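Local coordinates for protein hydrolase (Rhizobium meliloti, PDB 5HOE) that probably hydrolyses ester bonds as a carbohydrate acetylesterase of the SGNH/GDSL hydrolase family and assembles as an octamer, at residues 127-132 against 146-151. Sequence-based numbering, arbitrary orientation.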
loop_
_atom_site.group_PDB
_atom_site.type_symbol
_atom_site.label_atom_id
_atom_site.label_comp_id
_atom_site.label_asym_id
_atom_site.label_seq_id
_atom_site.Cartn_x
_atom_site.Cartn_y
_atom_site.Cartn_z
ATOM N N LYS A 127 22.158 -5.437 -5.338
ATOM C CA LYS A 127 21.418 -4.700 -4.319
ATOM C C LYS A 127 22.013 -4.953 -2.938
ATOM O O LYS A 127 22.186 -4.017 -2.144
ATOM C CB LYS A 127 19.936 -5.106 -4.349
ATOM C CG LYS A 127 19.074 -4.334 -3.391
ATOM C CD LYS A 127 17.640 -4.784 -3.440
ATOM C CE LYS A 127 16.775 -3.935 -2.521
ATOM N NZ LYS A 127 15.356 -4.421 -2.450
ATOM N N LEU A 128 22.329 -6.216 -2.633
ATOM C CA LEU A 128 22.891 -6.540 -1.327
ATOM C C LEU A 128 24.279 -5.931 -1.162
ATOM O O LEU A 128 24.602 -5.398 -0.101
ATOM C CB LEU A 128 22.934 -8.062 -1.128
ATOM C CG LEU A 128 21.611 -8.814 -1.229
ATOM C CD1 LEU A 128 21.834 -10.322 -1.156
ATOM C CD2 LEU A 128 20.672 -8.312 -0.141
ATOM N N VAL A 129 25.101 -5.981 -2.207
ATOM C CA VAL A 129 26.430 -5.390 -2.129
ATOM C C VAL A 129 26.322 -3.901 -1.816
ATOM O O VAL A 129 27.044 -3.367 -0.961
ATOM C CB VAL A 129 27.215 -5.652 -3.428
ATOM C CG1 VAL A 129 28.583 -4.924 -3.414
ATOM C CG2 VAL A 129 27.446 -7.128 -3.641
ATOM N N GLY A 130 25.405 -3.214 -2.499
ATOM C CA GLY A 130 25.183 -1.802 -2.241
ATOM C C GLY A 130 24.738 -1.514 -0.817
ATOM O O GLY A 130 25.105 -0.489 -0.246
ATOM N N GLN A 131 23.914 -2.393 -0.233
ATOM C CA GLN A 131 23.485 -2.199 1.150
ATOM C C GLN A 131 24.671 -2.270 2.103
ATOM O O GLN A 131 24.713 -1.546 3.098
ATOM C CB GLN A 131 22.430 -3.244 1.537
ATOM C CG GLN A 131 21.081 -2.992 0.910
ATOM C CD GLN A 131 20.080 -4.080 1.145
ATOM O OE1 GLN A 131 20.437 -5.221 1.419
ATOM N NE2 GLN A 131 18.803 -3.732 1.024
ATOM N N VAL A 132 25.643 -3.134 1.820
ATOM C CA VAL A 132 26.844 -3.162 2.653
ATOM C C VAL A 132 27.675 -1.905 2.440
ATOM O O VAL A 132 28.131 -1.267 3.397
ATOM C CB VAL A 132 27.671 -4.436 2.398
ATOM C CG1 VAL A 132 28.868 -4.441 3.302
ATOM C CG2 VAL A 132 26.834 -5.676 2.611
ATOM N N PRO A 146 32.038 -2.107 5.824
ATOM C CA PRO A 146 32.838 -3.321 5.642
ATOM C C PRO A 146 33.232 -3.515 4.190
ATOM O O PRO A 146 32.624 -2.958 3.276
ATOM C CB PRO A 146 31.866 -4.445 6.043
ATOM C CG PRO A 146 30.664 -3.802 6.591
ATOM C CD PRO A 146 30.625 -2.417 6.097
ATOM N N LYS A 147 34.241 -4.363 3.988
ATOM C CA LYS A 147 34.484 -4.938 2.673
ATOM C C LYS A 147 33.427 -6.007 2.374
ATOM O O LYS A 147 32.681 -6.458 3.261
ATOM C CB LYS A 147 35.891 -5.542 2.614
ATOM C CG LYS A 147 37.005 -4.499 2.724
ATOM C CD LYS A 147 38.378 -5.136 2.744
ATOM C CE LYS A 147 39.481 -4.090 2.519
ATOM N NZ LYS A 147 39.378 -2.971 3.492
ATOM N N VAL A 148 33.365 -6.427 1.107
ATOM C CA VAL A 148 32.360 -7.377 0.636
ATOM C C VAL A 148 33.058 -8.499 -0.123
ATOM O O VAL A 148 33.893 -8.243 -1.001
ATOM C CB VAL A 148 31.301 -6.715 -0.273
ATOM C CG1 VAL A 148 30.283 -7.748 -0.753
ATOM C CG2 VAL A 148 30.587 -5.607 0.471
ATOM N N LEU A 149 32.696 -9.744 0.193
ATOM C CA LEU A 149 33.091 -10.894 -0.613
ATOM C C LEU A 149 31.820 -11.512 -1.183
ATOM O O LEU A 149 31.010 -12.070 -0.438
ATOM C CB LEU A 149 33.880 -11.900 0.213
ATOM C CG LEU A 149 34.238 -13.208 -0.496
ATOM C CD1 LEU A 149 35.110 -12.985 -1.744
ATOM C CD2 LEU A 149 34.913 -14.160 0.483
ATOM N N VAL A 150 31.647 -11.394 -2.503
ATOM C CA VAL A 150 30.545 -12.034 -3.217
ATOM C C VAL A 150 30.949 -13.474 -3.509
ATOM O O VAL A 150 32.018 -13.721 -4.079
ATOM C CB VAL A 150 30.249 -11.280 -4.527
ATOM C CG1 VAL A 150 29.215 -12.022 -5.368
ATOM C CG2 VAL A 150 29.779 -9.852 -4.229
ATOM N N VAL A 151 30.102 -14.430 -3.148
ATOM C CA VAL A 151 30.361 -15.846 -3.403
ATOM C C VAL A 151 29.288 -16.368 -4.331
ATOM O O VAL A 151 28.099 -16.377 -3.978
ATOM C CB VAL A 151 30.394 -16.669 -2.103
ATOM C CG1 VAL A 151 30.686 -18.149 -2.373
ATOM C CG2 VAL A 151 31.439 -16.087 -1.160
#
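Val132 and Val129, one helical turn apart, turn their branched side chains toward strand 147-151 and the loop residue before it, meeting Pro146, Val148 and Val150. Val132 makes the closest approach. Its CG1 comes to 3.5 Å from CG2 of Val148, and the two side chains meet at a slant. CG1 lies anti to the backbone N of Val132 (chi1 -178°), and this places the same methyl against the proline ring as well. CG of Pro146 is 3.8 Å from CG1 of Val132. CG1 of Val132 thus touches both the Pro146 ring and Val148.

Val129 uses CG2, where Val132 uses CG1. This methyl, which stands anti to the carbonyl carbon, reaches CG2 of Val150 at 3.6 Å. These two side chains are set at about a right angle. The same CG2 of Val129 is 4.1 Å from CG1 of Val148, a looser touch. Val148 therefore divides its methyls, with CG1 facing Val129 and CG2 facing Val132.

The axes of segments 127-132 and 147-151 run nearly antiparallel, at 162°, and come within 8.9 Å. Helix 118-133 connects parallel neighbours 100-104 and 147-152 in a beta-alpha-beta crossover, and here it packs on the strand that follows it. Val132 also touches Val101 of strand 100-104, so the helix packs on both strands that it links.

All four contacts between side chains are apolar, and the residues making them are buried. Across these segments the fit rests on the shapes of methyls and ring, without directional polar bonds, as in the hydrophobic layer between helices and sheet of an alpha/beta fold.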